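Local coordinates for protein cytolethal distending toxin subunit B (Escherichia coli, PDB 2F1N) that nicks DNA as the endonuclease subunit of a tripartite toxin, very probably damaging the DNA of intoxicated cells and arresting their cycle at G2/M, at residues N196-V199 against P200-R203. Sequence-based numbering, arbitrary orientation.
Sequences NLTV and PVRR
R202 folds its aliphatic chain back over L197 and T198, at the entry to its own helix. Its CB lies 3.5 Å from T198 O, CG comes to 3.2 Å from T198 O and also packs against L197 CB, and CD rests 3.5 Å from L197 O. A bend at CG-CD (chi3 42°) then turns the guanidinium end, whose NE makes a weak, long ion pair with E194. T198 is the N-cap: its carbonyl accepts R202 N at 2.9 Å with an N-H...O angle of 176°, the first helical i to i+4 bond, and V199 O takes R203 N at 3.1 Å, less straight. With chi1 at 56°, T198 OG1 is swung between N and C, which sets it 3.4 Å from V201 CG2. L197 CD2 meets V201 CG1 at 4.1 Å, the two side chains crossing at about a right angle. P200, lacking an amide hydrogen, fits the first turn, where no such donor is needed. All eight residues belong to the nuclear localization signal. This short helix, 199-203, follows helix 190-194 and leads into edge strand 205-208; L197 touches V160, and P200 and V201 touch Y164, so the turn lies against helix 156-168, whose E161 accepts T198 N.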
loop_
_atom_site.group_PDB
_atom_site.type_symbol
_atom_site.label_atom_id
_atom_site.label_comp_id
_atom_site.label_asym_id
_atom_site.label_seq_id
_atom_site.Cartn_x
_atom_site.Cartn_y
_atom_site.Cartn_z
ATOM N N ASN A 196 -7.549 17.691 -7.796
ATOM C CA ASN A 196 -8.763 16.981 -8.137
ATOM C C ASN A 196 -9.470 16.315 -6.948
ATOM O O ASN A 196 -10.437 15.585 -7.120
ATOM C CB ASN A 196 -8.477 16.043 -9.321
ATOM C CG ASN A 196 -8.324 16.839 -10.608
ATOM O OD1 ASN A 196 -9.305 17.428 -11.046
ATOM N ND2 ASN A 196 -7.113 16.897 -11.186
ATOM N N LEU A 197 -8.997 16.602 -5.745
ATOM C CA LEU A 197 -9.700 16.189 -4.533
ATOM C C LEU A 197 -10.716 17.243 -4.100
ATOM O O LEU A 197 -10.525 18.426 -4.364
ATOM C CB LEU A 197 -8.707 15.945 -3.392
ATOM C CG LEU A 197 -7.727 14.813 -3.644
ATOM C CD1 LEU A 197 -6.647 14.878 -2.632
ATOM C CD2 LEU A 197 -8.461 13.466 -3.598
ATOM N N THR A 198 -11.804 16.810 -3.456
ATOM C CA THR A 198 -12.742 17.774 -2.870
ATOM C C THR A 198 -12.084 18.599 -1.766
ATOM O O THR A 198 -11.095 18.208 -1.159
ATOM C CB THR A 198 -14.010 17.100 -2.294
ATOM O OG1 THR A 198 -13.605 16.110 -1.338
ATOM C CG2 THR A 198 -14.756 16.315 -3.336
ATOM N N VAL A 199 -12.663 19.768 -1.482
ATOM C CA VAL A 199 -12.133 20.623 -0.429
ATOM C C VAL A 199 -11.995 19.909 0.936
ATOM O O VAL A 199 -10.959 19.993 1.560
ATOM C CB VAL A 199 -13.013 21.865 -0.223
ATOM C CG1 VAL A 199 -12.475 22.686 0.963
ATOM C CG2 VAL A 199 -13.103 22.651 -1.522
ATOM N N PRO A 200 -13.021 19.233 1.422
ATOM C CA PRO A 200 -12.876 18.574 2.737
ATOM C C PRO A 200 -11.793 17.492 2.719
ATOM O O PRO A 200 -11.085 17.368 3.704
ATOM C CB PRO A 200 -14.237 17.957 2.953
ATOM C CG PRO A 200 -15.116 18.875 2.178
ATOM C CD PRO A 200 -14.373 19.021 0.864
ATOM N N VAL A 201 -11.616 16.768 1.611
ATOM C CA VAL A 201 -10.583 15.717 1.598
ATOM C C VAL A 201 -9.188 16.346 1.545
ATOM O O VAL A 201 -8.270 15.897 2.227
ATOM C CB VAL A 201 -10.802 14.704 0.440
ATOM C CG1 VAL A 201 -9.591 13.800 0.304
ATOM C CG2 VAL A 201 -12.085 13.911 0.694
ATOM N N ARG A 202 -9.029 17.404 0.740
ATOM C CA ARG A 202 -7.790 18.198 0.764
ATOM C C ARG A 202 -7.352 18.687 2.158
ATOM O O ARG A 202 -6.167 18.631 2.511
ATOM C CB ARG A 202 -7.922 19.389 -0.177
ATOM C CG ARG A 202 -8.016 18.970 -1.623
ATOM C CD ARG A 202 -8.060 20.134 -2.581
ATOM N NE ARG A 202 -7.103 21.139 -2.157
ATOM C CZ ARG A 202 -7.131 22.393 -2.578
ATOM N NH1 ARG A 202 -8.070 22.768 -3.450
ATOM N NH2 ARG A 202 -6.222 23.264 -2.132
ATOM N N ARG A 203 -8.314 19.156 2.941
ATOM C CA ARG A 203 -8.051 19.722 4.250
ATOM C C ARG A 203 -7.835 18.626 5.266
ATOM O O ARG A 203 -7.345 18.888 6.376
ATOM C CB ARG A 203 -9.239 20.584 4.710
ATOM C CG ARG A 203 -9.434 21.928 3.952
ATOM C CD ARG A 203 -8.140 22.626 3.505
ATOM N NE ARG A 203 -8.390 23.739 2.577
ATOM C CZ ARG A 203 -7.748 23.927 1.425
ATOM N NH1 ARG A 203 -6.798 23.079 1.029
ATOM N NH2 ARG A 203 -8.064 24.966 0.663
#